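433aa long hypothetical phosphoribosylglycinamide formyl transferase (Pyrococcus horikoshii, PDB 2DWC) is of unproven function but belongs to the ATP-grasp family, with a PurT-like C-terminal region, and binds adenosine-5'-diphosphate. Local coordinates at residues R138-T143 / C152-Y157; H160-M165 / K198-E203; A132-S137 / A263-D268. All blocks are in the same frame, centred on the assembly; numbering follows the deposited sequence.

Interaction 1: residues R138-T143 / C152-Y157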
loop_
_atom_site.group_PDB
_atom_site.type_symbol
_atom_site.label_atom_id
_atom_site.label_comp_id
_atom_site.label_asym_id
_atom_site.label_seq_id
_atom_site.Cartn_x
_atom_site.Cartn_y
_atom_site.Cartn_z
ATOM N N ARG B 138 -23.693 -14.451 -29.926
ATOM C CA ARG B 138 -25.051 -14.918 -30.186
ATOM C C ARG B 138 -25.311 -16.013 -29.184
ATOM O O ARG B 138 -24.415 -16.790 -28.857
ATOM C CB ARG B 138 -25.185 -15.506 -31.601
ATOM C CG ARG B 138 -24.926 -14.509 -32.699
ATOM C CD ARG B 138 -24.835 -15.223 -34.043
ATOM N NE ARG B 138 -24.181 -14.394 -35.049
ATOM C CZ ARG B 138 -24.671 -13.240 -35.491
ATOM N NH1 ARG B 138 -25.824 -12.791 -35.011
ATOM N NH2 ARG B 138 -24.008 -12.532 -36.404
ATOM N N TYR B 139 -26.550 -16.129 -28.723
ATOM C CA TYR B 139 -26.832 -17.138 -27.721
ATOM C C TYR B 139 -28.296 -17.588 -27.716
ATOM O O TYR B 139 -29.158 -16.962 -28.344
ATOM C CB TYR B 139 -26.509 -16.567 -26.337
ATOM C CG TYR B 139 -27.442 -15.428 -25.985
ATOM C CD1 TYR B 139 -27.223 -14.136 -26.481
ATOM C CD2 TYR B 139 -28.608 -15.651 -25.229
ATOM C CE1 TYR B 139 -28.131 -13.116 -26.243
ATOM C CE2 TYR B 139 -29.531 -14.620 -24.987
ATOM C CZ TYR B 139 -29.287 -13.362 -25.499
ATOM O OH TYR B 139 -30.194 -12.354 -25.282
ATOM N N MET B 140 -28.547 -18.638 -26.944
ATOM C CA MET B 140 -29.869 -19.230 -26.729
ATOM C C MET B 140 -29.826 -19.937 -25.384
ATOM O O MET B 140 -28.762 -20.333 -24.928
ATOM C CB MET B 140 -30.173 -20.284 -27.789
ATOM C CG MET B 140 -30.392 -19.743 -29.158
ATOM S SD MET B 140 -30.772 -21.116 -30.285
ATOM C CE MET B 140 -32.087 -21.900 -29.410
ATOM N N TYR B 141 -30.980 -20.133 -24.759
ATOM C CA TYR B 141 -31.008 -20.850 -23.491
ATOM C C TYR B 141 -31.656 -22.211 -23.713
ATOM O O TYR B 141 -32.431 -22.390 -24.657
ATOM C CB TYR B 141 -31.827 -20.097 -22.442
ATOM C CG TYR B 141 -31.356 -18.683 -22.185
ATOM C CD1 TYR B 141 -32.070 -17.587 -22.687
ATOM C CD2 TYR B 141 -30.192 -18.441 -21.480
ATOM C CE1 TYR B 141 -31.630 -16.288 -22.489
ATOM C CE2 TYR B 141 -29.730 -17.131 -21.273
ATOM C CZ TYR B 141 -30.449 -16.067 -21.775
ATOM O OH TYR B 141 -30.024 -14.778 -21.584
ATOM N N ALA B 142 -31.353 -23.164 -22.841
ATOM C CA ALA B 142 -31.933 -24.502 -22.926
ATOM C C ALA B 142 -32.292 -24.916 -21.511
ATOM O O ALA B 142 -31.525 -24.679 -20.593
ATOM C CB ALA B 142 -30.945 -25.481 -23.507
ATOM N N THR B 143 -33.463 -25.521 -21.342
ATOM C CA THR B 143 -33.923 -25.973 -20.044
ATOM C C THR B 143 -34.051 -27.495 -20.047
ATOM O O THR B 143 -34.258 -28.121 -19.008
ATOM C CB THR B 143 -35.293 -25.360 -19.702
ATOM O OG1 THR B 143 -35.144 -23.949 -19.504
ATOM C CG2 THR B 143 -35.862 -25.986 -18.442
ATOM N N CYS B 152 -27.657 -26.019 -29.544
ATOM C CA CYS B 152 -26.298 -26.198 -30.055
ATOM C C CYS B 152 -26.280 -26.263 -31.584
ATOM O O CYS B 152 -25.395 -25.694 -32.226
ATOM C CB CYS B 152 -25.660 -27.455 -29.468
ATOM S SG CYS B 152 -25.262 -27.330 -27.694
ATOM N N GLU B 153 -27.264 -26.949 -32.164
ATOM C CA GLU B 153 -27.362 -27.061 -33.615
ATOM C C GLU B 153 -27.639 -25.707 -34.236
ATOM O O GLU B 153 -27.042 -25.343 -35.246
ATOM C CB GLU B 153 -28.490 -28.026 -34.014
ATOM C CG GLU B 153 -28.155 -29.498 -33.838
ATOM C CD GLU B 153 -27.081 -29.985 -34.814
ATOM O OE1 GLU B 153 -27.026 -29.485 -35.965
ATOM O OE2 GLU B 153 -26.298 -30.875 -34.431
ATOM N N LYS B 154 -28.541 -24.947 -33.625
ATOM C CA LYS B 154 -28.883 -23.631 -34.148
ATOM C C LYS B 154 -27.761 -22.607 -33.994
ATOM O O LYS B 154 -27.584 -21.737 -34.846
ATOM C CB LYS B 154 -30.130 -23.114 -33.455
ATOM C CG LYS B 154 -30.980 -22.184 -34.291
ATOM C CD LYS B 154 -32.313 -21.954 -33.583
ATOM C CE LYS B 154 -33.499 -22.089 -34.528
ATOM N NZ LYS B 154 -34.788 -22.001 -33.783
ATOM N N ILE B 155 -27.019 -22.686 -32.895
ATOM C CA ILE B 155 -25.923 -21.741 -32.665
ATOM C C ILE B 155 -24.747 -22.074 -33.571
ATOM O O ILE B 155 -24.064 -21.180 -34.065
ATOM C CB ILE B 155 -25.462 -21.790 -31.193
ATOM C CG1 ILE B 155 -26.543 -21.177 -30.294
ATOM C CG2 ILE B 155 -24.123 -21.095 -31.045
ATOM C CD1 ILE B 155 -26.851 -19.721 -30.589
ATOM N N GLY B 156 -24.526 -23.369 -33.790
ATOM C CA GLY B 156 -23.430 -23.813 -34.640
ATOM C C GLY B 156 -22.236 -24.217 -33.801
ATOM O O GLY B 156 -22.035 -23.668 -32.720
ATOM N N TYR B 157 -21.440 -25.170 -34.274
ATOM C CA TYR B 157 -20.286 -25.604 -33.503
ATOM C C TYR B 157 -19.021 -24.919 -34.012
ATOM O O TYR B 157 -18.956 -24.506 -35.169
ATOM C CB TYR B 157 -20.122 -27.129 -33.575
ATOM C CG TYR B 157 -21.371 -27.914 -33.214
ATOM C CD1 TYR B 157 -22.311 -28.261 -34.195
ATOM C CD2 TYR B 157 -21.610 -28.323 -31.900
ATOM C CE1 TYR B 157 -23.456 -29.001 -33.870
ATOM C CE2 TYR B 157 -22.747 -29.059 -31.564
ATOM C CZ TYR B 157 -23.668 -29.398 -32.555
ATOM O OH TYR B 157 -24.792 -30.132 -32.235
#

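Interaction 2: residues H160-M165 / K198-E203. With ADP (adenosine-5'-diphosphate), chain H.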
loop_
_atom_site.group_PDB
_atom_site.type_symbol
_atom_site.label_atom_id
_atom_site.label_comp_id
_atom_site.label_asym_id
_atom_site.label_seq_id
_atom_site.Cartn_x
_atom_site.Cartn_y
_atom_site.Cartn_z
ATOM N N HIS B 160 -20.219 -22.691 -26.788
ATOM C CA HIS B 160 -19.965 -22.756 -25.349
ATOM C C HIS B 160 -21.272 -22.940 -24.583
ATOM O O HIS B 160 -22.208 -22.176 -24.790
ATOM C CB HIS B 160 -19.319 -21.445 -24.871
ATOM C CG HIS B 160 -18.001 -21.155 -25.512
ATOM N ND1 HIS B 160 -16.801 -21.505 -24.932
ATOM C CD2 HIS B 160 -17.693 -20.577 -26.697
ATOM C CE1 HIS B 160 -15.810 -21.153 -25.731
ATOM N NE2 HIS B 160 -16.323 -20.588 -26.808
ATOM N N THR B 161 -21.325 -23.923 -23.693
ATOM C CA THR B 161 -22.524 -24.132 -22.878
ATOM C C THR B 161 -22.137 -23.776 -21.443
ATOM O O THR B 161 -21.099 -24.208 -20.955
ATOM C CB THR B 161 -23.006 -25.605 -22.887
ATOM O OG1 THR B 161 -21.962 -26.458 -22.410
ATOM C CG2 THR B 161 -23.395 -26.033 -24.294
ATOM N N LYS B 162 -22.977 -23.002 -20.772
ATOM C CA LYS B 162 -22.679 -22.590 -19.399
ATOM C C LYS B 162 -23.905 -22.691 -18.515
ATOM O O LYS B 162 -25.011 -22.309 -18.913
ATOM C CB LYS B 162 -22.167 -21.138 -19.379
ATOM C CG LYS B 162 -21.087 -20.816 -20.410
ATOM C CD LYS B 162 -20.831 -19.297 -20.523
ATOM C CE LYS B 162 -19.868 -18.959 -21.679
ATOM N NZ LYS B 162 -19.577 -17.485 -21.742
ATOM N N ALA B 163 -23.699 -23.208 -17.306
ATOM C CA ALA B 163 -24.770 -23.327 -16.328
ATOM C C ALA B 163 -25.199 -21.906 -15.954
ATOM O O ALA B 163 -24.353 -21.018 -15.762
ATOM C CB ALA B 163 -24.259 -24.074 -15.102
ATOM N N ILE B 164 -26.505 -21.680 -15.847
ATOM C CA ILE B 164 -27.020 -20.345 -15.527
ATOM C C ILE B 164 -26.547 -19.777 -14.180
ATOM O O ILE B 164 -26.512 -18.560 -13.988
ATOM C CB ILE B 164 -28.567 -20.332 -15.597
ATOM C CG1 ILE B 164 -29.025 -19.275 -16.603
ATOM C CG2 ILE B 164 -29.169 -20.059 -14.225
ATOM C CD1 ILE B 164 -28.504 -19.508 -18.013
ATOM N N MET B 165 -26.186 -20.657 -13.254
ATOM C CA MET B 165 -25.687 -20.232 -11.944
ATOM C C MET B 165 -24.530 -21.112 -11.501
ATOM O O MET B 165 -24.620 -22.338 -11.551
ATOM C CB MET B 165 -26.803 -20.271 -10.907
ATOM C CG MET B 165 -27.418 -18.910 -10.653
ATOM S SD MET B 165 -28.922 -18.989 -9.655
ATOM C CE MET B 165 -28.258 -19.371 -8.004
ATOM N N LYS B 198 -30.818 -24.915 -16.118
ATOM C CA LYS B 198 -30.873 -23.895 -17.166
ATOM C C LYS B 198 -29.459 -23.693 -17.740
ATOM O O LYS B 198 -28.478 -23.633 -16.999
ATOM C CB LYS B 198 -31.398 -22.586 -16.575
ATOM C CG LYS B 198 -31.649 -21.496 -17.594
ATOM C CD LYS B 198 -33.125 -21.367 -17.919
ATOM C CE LYS B 198 -33.330 -20.410 -19.080
ATOM N NZ LYS B 198 -34.748 -19.993 -19.269
ATOM N N ILE B 199 -29.350 -23.594 -19.062
ATOM C CA ILE B 199 -28.045 -23.437 -19.691
ATOM C C ILE B 199 -28.081 -22.348 -20.754
ATOM O O ILE B 199 -29.127 -22.132 -21.385
ATOM C CB ILE B 199 -27.605 -24.765 -20.375
ATOM C CG1 ILE B 199 -27.313 -25.835 -19.316
ATOM C CG2 ILE B 199 -26.397 -24.526 -21.262
ATOM C CD1 ILE B 199 -26.953 -27.204 -19.893
ATOM N N ILE B 200 -26.966 -21.629 -20.925
ATOM C CA ILE B 200 -26.907 -20.631 -21.983
ATOM C C ILE B 200 -25.903 -21.208 -22.971
ATOM O O ILE B 200 -24.846 -21.717 -22.584
ATOM C CB ILE B 200 -26.454 -19.203 -21.496
ATOM C CG1 ILE B 200 -26.381 -18.260 -22.698
ATOM C CG2 ILE B 200 -25.112 -19.276 -20.775
ATOM C CD1 ILE B 200 -26.050 -16.807 -22.371
ATOM N N VAL B 201 -26.276 -21.187 -24.245
ATOM C CA VAL B 201 -25.432 -21.705 -25.308
ATOM C C VAL B 201 -24.984 -20.519 -26.139
ATOM O O VAL B 201 -25.822 -19.779 -26.665
ATOM C CB VAL B 201 -26.224 -22.685 -26.232
ATOM C CG1 VAL B 201 -25.304 -23.198 -27.335
ATOM C CG2 VAL B 201 -26.762 -23.856 -25.408
ATOM N N GLU B 202 -23.670 -20.337 -26.278
ATOM C CA GLU B 202 -23.153 -19.191 -27.022
ATOM C C GLU B 202 -22.262 -19.548 -28.197
ATOM O O GLU B 202 -21.519 -20.525 -28.140
ATOM C CB GLU B 202 -22.297 -18.293 -26.101
ATOM C CG GLU B 202 -22.973 -17.849 -24.820
ATOM C CD GLU B 202 -22.040 -16.984 -23.951
ATOM O OE1 GLU B 202 -22.340 -16.792 -22.761
ATOM O OE2 GLU B 202 -21.013 -16.502 -24.474
ATOM N N GLU B 203 -22.278 -18.698 -29.223
ATOM C CA GLU B 203 -21.377 -18.919 -30.351
ATOM C C GLU B 203 -19.932 -18.670 -29.891
ATOM O O GLU B 203 -19.683 -17.872 -28.972
ATOM C CB GLU B 203 -21.696 -17.967 -31.501
ATOM C CG GLU B 203 -21.700 -16.532 -31.101
ATOM C CD GLU B 203 -21.425 -15.599 -32.257
ATOM O OE1 GLU B 203 -21.799 -14.425 -32.145
ATOM O OE2 GLU B 203 -20.829 -16.028 -33.271
HETATM P PB ADP H . -16.707 -17.490 -15.919
HETATM O O1B ADP H . -16.836 -16.402 -14.924
HETATM O O2B ADP H . -15.284 -18.146 -16.297
HETATM O O3B ADP H . -17.948 -18.438 -16.308
HETATM P PA ADP H . -17.166 -17.288 -18.679
HETATM O O1A ADP H . -17.642 -18.682 -18.537
HETATM O O2A ADP H . -18.300 -16.349 -19.326
HETATM O O3A ADP H . -16.790 -16.613 -17.266
HETATM O "O5'" ADP H . -15.865 -17.187 -19.616
HETATM C "C5'" ADP H . -14.675 -17.905 -19.280
HETATM C "C4'" ADP H . -13.758 -17.934 -20.502
HETATM O "O4'" ADP H . -14.229 -18.836 -21.516
HETATM C "C3'" ADP H . -13.764 -16.558 -21.168
HETATM O "O3'" ADP H . -12.869 -15.694 -20.462
HETATM C "C2'" ADP H . -13.149 -16.971 -22.502
HETATM O "O2'" ADP H . -11.775 -17.316 -22.303
HETATM C "C1'" ADP H . -13.959 -18.234 -22.796
HETATM N N9 ADP H . -15.264 -17.898 -23.411
HETATM C C8 ADP H . -16.424 -17.758 -22.778
HETATM N N7 ADP H . -17.384 -17.478 -23.663
HETATM C C5 ADP H . -16.829 -17.446 -24.865
HETATM C C6 ADP H . -17.306 -17.200 -26.151
HETATM N N6 ADP H . -18.599 -16.977 -26.357
HETATM N N1 ADP H . -16.443 -17.225 -27.176
HETATM C C2 ADP H . -15.161 -17.483 -26.990
HETATM N N3 ADP H . -14.675 -17.725 -25.783
HETATM C C4 ADP H . -15.474 -17.713 -24.712
#

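Interaction 3: residues A132-S137 / A263-D268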
loop_
_atom_site.group_PDB
_atom_site.type_symbol
_atom_site.label_atom_id
_atom_site.label_comp_id
_atom_site.label_asym_id
_atom_site.label_seq_id
_atom_site.Cartn_x
_atom_site.Cartn_y
_atom_site.Cartn_z
ATOM N N ALA B 132 -28.812 -2.532 -21.611
ATOM C CA ALA B 132 -27.612 -1.780 -21.952
ATOM C C ALA B 132 -27.521 -1.634 -23.474
ATOM O O ALA B 132 -26.954 -0.669 -23.963
ATOM C CB ALA B 132 -26.321 -2.525 -21.420
ATOM N N LYS B 133 -28.040 -2.633 -24.191
ATOM C CA LYS B 133 -28.023 -2.668 -25.654
ATOM C C LYS B 133 -26.615 -2.632 -26.200
ATOM O O LYS B 133 -26.224 -1.708 -26.917
ATOM C CB LYS B 133 -28.847 -1.505 -26.210
ATOM C CG LYS B 133 -30.282 -1.583 -25.795
ATOM C CD LYS B 133 -31.046 -0.373 -26.324
ATOM C CE LYS B 133 -32.519 -0.420 -25.941
ATOM N NZ LYS B 133 -33.244 0.765 -26.510
ATOM N N VAL B 134 -25.833 -3.637 -25.819
ATOM C CA VAL B 134 -24.454 -3.727 -26.267
ATOM C C VAL B 134 -24.278 -5.040 -26.976
ATOM O O VAL B 134 -24.998 -5.995 -26.726
ATOM C CB VAL B 134 -23.448 -3.656 -25.071
ATOM C CG1 VAL B 134 -23.503 -2.282 -24.424
ATOM C CG2 VAL B 134 -23.757 -4.746 -24.072
ATOM N N PRO B 135 -23.299 -5.109 -27.881
ATOM C CA PRO B 135 -23.065 -6.354 -28.611
ATOM C C PRO B 135 -22.544 -7.479 -27.732
ATOM O O PRO B 135 -21.763 -7.249 -26.807
ATOM C CB PRO B 135 -22.065 -5.943 -29.702
ATOM C CG PRO B 135 -21.323 -4.798 -29.091
ATOM C CD PRO B 135 -22.346 -4.046 -28.256
ATOM N N THR B 136 -22.999 -8.691 -28.009
ATOM C CA THR B 136 -22.546 -9.860 -27.265
ATOM C C THR B 136 -22.533 -11.021 -28.231
ATOM O O THR B 136 -23.002 -10.894 -29.365
ATOM C CB THR B 136 -23.520 -10.281 -26.149
ATOM O OG1 THR B 136 -24.697 -10.848 -26.743
ATOM C CG2 THR B 136 -23.920 -9.101 -25.280
ATOM N N SER B 137 -21.986 -12.137 -27.778
ATOM C CA SER B 137 -21.975 -13.361 -28.571
ATOM C C SER B 137 -23.429 -13.757 -28.824
ATOM O O SER B 137 -24.313 -13.431 -28.032
ATOM C CB SER B 137 -21.294 -14.483 -27.795
ATOM O OG SER B 137 -21.993 -14.791 -26.585
ATOM N N ALA B 263 -18.737 -0.385 -21.832
ATOM C CA ALA B 263 -18.709 -0.377 -20.350
ATOM C C ALA B 263 -19.675 0.687 -19.810
ATOM O O ALA B 263 -20.435 0.438 -18.870
ATOM C CB ALA B 263 -17.219 -0.092 -19.832
ATOM N N LYS B 264 -19.682 1.884 -20.396
ATOM C CA LYS B 264 -20.570 2.940 -19.907
ATOM C C LYS B 264 -22.047 2.556 -19.983
ATOM O O LYS B 264 -22.824 2.831 -19.051
ATOM C CB LYS B 264 -20.323 4.241 -20.694
ATOM C CG LYS B 264 -21.226 5.433 -20.305
ATOM C CD LYS B 264 -20.917 5.973 -18.939
ATOM C CE LYS B 264 -21.388 7.438 -18.777
ATOM N NZ LYS B 264 -22.870 7.610 -18.920
ATOM N N ARG B 265 -22.433 1.929 -21.091
ATOM C CA ARG B 265 -23.836 1.519 -21.267
ATOM C C ARG B 265 -24.207 0.488 -20.199
ATOM O O ARG B 265 -25.308 0.519 -19.665
ATOM C CB ARG B 265 -24.043 0.923 -22.659
ATOM C CG ARG B 265 -24.272 1.976 -23.752
ATOM C CD ARG B 265 -24.468 1.275 -25.086
ATOM N NE ARG B 265 -24.970 2.147 -26.135
ATOM C CZ ARG B 265 -26.150 2.755 -26.101
ATOM N NH1 ARG B 265 -26.962 2.596 -25.055
ATOM N NH2 ARG B 265 -26.525 3.503 -27.132
ATOM N N ILE B 266 -23.264 -0.384 -19.860
ATOM C CA ILE B 266 -23.534 -1.413 -18.858
ATOM C C ILE B 266 -23.595 -0.823 -17.451
ATOM O O ILE B 266 -24.525 -1.097 -16.699
ATOM C CB ILE B 266 -22.481 -2.514 -18.906
ATOM C CG1 ILE B 266 -22.702 -3.354 -20.179
ATOM C CG2 ILE B 266 -22.586 -3.419 -17.638
ATOM C CD1 ILE B 266 -21.491 -4.232 -20.567
ATOM N N THR B 267 -22.600 -0.026 -17.089
ATOM C CA THR B 267 -22.633 0.528 -15.733
ATOM C C THR B 267 -23.760 1.539 -15.528
ATOM O O THR B 267 -24.283 1.660 -14.422
ATOM C CB THR B 267 -21.250 1.108 -15.320
ATOM O OG1 THR B 267 -20.898 2.191 -16.178
ATOM C CG2 THR B 267 -20.172 -0.001 -15.408
ATOM N N ASP B 268 -24.157 2.277 -16.572
ATOM C CA ASP B 268 -25.297 3.203 -16.422
ATOM C C ASP B 268 -26.549 2.377 -16.056
ATOM O O ASP B 268 -27.415 2.850 -15.300
ATOM C CB ASP B 268 -25.575 3.937 -17.750
ATOM C CG ASP B 268 -24.636 5.102 -17.996
ATOM O OD1 ASP B 268 -24.668 5.621 -19.138
ATOM O OD2 ASP B 268 -23.862 5.509 -17.084
#

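Interaction 1: residues R138-T143 / C152-Y157
Y139 and I155 mark where the two backbones come nearest, their CA atoms 6.8 Å apart. From there strand 139-142 runs off one way, while the last turn of helix 145-155 comes back roughly antiparallel to it. No hydrogen bond joins the two segments, so side chains do the work. The helix finishes at I155: G156 N still bonds to C152 O, but G156 itself takes a positive phi of 98° and turns the chain out of the helix.

M140 carries the strand's half of the contact. Its CG is anti to the carbonyl carbon (chi1 -69°), which sends the chain out over the helix end, and the bend at chi3 then lays CE over toward K154. The sulfur rests against the aliphatic part of that lysine: M140 SD is 3.7 Å from K154 CD and 3.8 Å from K154 CB, with the two side chains crossing nearly at right angles. M140 and I155 instead slide past each other in opposite directions, and M140 CG meets I155 CD1 at 3.8 Å. The same methyl reaches the strand backbone, with I155 CD1 3.9 Å from Y139 C. Past the helix end, Y157 OH gives its proton to E153 OE2 over 2.8 Å, arriving well above the carboxylate plane.

M140 also touches A151 of the helix, and A142 rests on E147 and L148. I155 reaches further across the sheet to V201 and E203 of strand 199-203, the partner of strand 139-142. On the other face of the strand, Y139 and Y141 pack on helix 121-132, where both hydroxyls bond E126. Strand 139-142, outermost in this small ATP-grasp sheet within the chain, lies between two helices; with helix 145-155 and strand 159-163 it makes a beta-alpha-beta crossover that skips strand 199-203.

Interaction 2: residues H160-M165 / K198-E203
K162 and E202 reach out from the same face of two neighbouring antiparallel strands and cross at about a right angle. K162 CG stands anti to the carbonyl carbon (chi1 -47°) and the chain runs straight beyond it, bringing NZ to E202 OE1 in a salt bridge of 3.0 Å, weak as a hydrogen bond. The ammonium also bonds two atoms of the ADP: K162 NZ lies 2.9 Å from N7 and 3.0 Å from O2A, bridging base and alpha phosphate. E202 is likewise extended. Its OE2, also near K162 NZ at 3.2 Å, accepts ADP N6 at 3.1 Å and a bond from S137 OG. The E203 carbonyl takes N6 as well, so two acceptors hold the amino group.

On this face H160 offers its imidazole to the base. ADP C5 sits 3.7 Å above the ring plane, over the ring centre, and NE2 is bonded to H204 ND1, which probably fixes the ring's rotation. Directly across from K162, I200 CG2 packs on K162 CB at 3.8 Å. Beyond the strand end I164 lies alongside K198, pointing the same way, with I164 CG1 3.6 Å from K198 CG.

Backbone pairs H160-E202 and K162-I200 are hydrogen-bonded in both directions, and I164 N adds a bond to K198 O from above the carbonyl plane.

These are the two central strands of a four-stranded antiparallel sheet, flanked by 139-142 and 173-175. V201 faces helix 145-155, whereas K162, I164 and I200 touch R121 of helix 121-132.

Interaction 3: residues A132-S137 / A263-D268
R265 and I266 of helix 253-270 meet A132 and V134, where the chain leaves helix 121-132 and turns toward the nucleotide.

A263 begins the second segment, packed on F229 and M280 of the large sheet. K264 bonds along the helix, its NZ 2.7 Å from D268 OD1 in an i to i+4 salt bridge in which OD1 uses its syn lone pair.

R265 makes the main contact. Its CG is anti to the carbonyl carbon (chi1 -83°) and, with the chain extended from CG to NE, the methylenes pass V134 in the opposite direction. V134 CG1 touches R265 CB and R265 CD, each at 3.7 Å. R265 CD also sits 3.3 Å from A132 O, and K133 O lies over one face of the guanidinium. K133, with a positive phi of 60°, breaks the helical run. The two carbonyls may partly offset the arginine's charge, which also has R261 close by.

I266 is apolar and buried: its CG1 is 3.9 Å from A132 CB and its CD1 4.2 Å from V134 CG2, while L128 and V278 also touch it. T267 packs on strands 209-219, 225-238 and 274-283.

The helix thus rests on the large sheet and presses the loop with its other side. This joins two parts of an ATP-grasp fold, in which the nucleotide lies between two alpha+beta subdomains; the loop ends at S137 of the ADP pocket.

Interactions 1 and 2 share one small antiparallel sheet: strand 139-142 pairs with 199-203, through M140 O to V201 N and A142 N to I199 O. Interaction 1 is a surface contact of methionine, isoleucine and lysine methylenes, without a bond across it. Interaction 2 is buried, with paired backbones and charged groups turned to the ADP. Interaction 3, also buried, relies on apolar packing and carbonyls beside an arginine, and reaches the larger mixed sheet; along the chain it encloses the other two. Its loop runs directly into R138-T143, and the shared residues S137 and E202 join it to interaction 2.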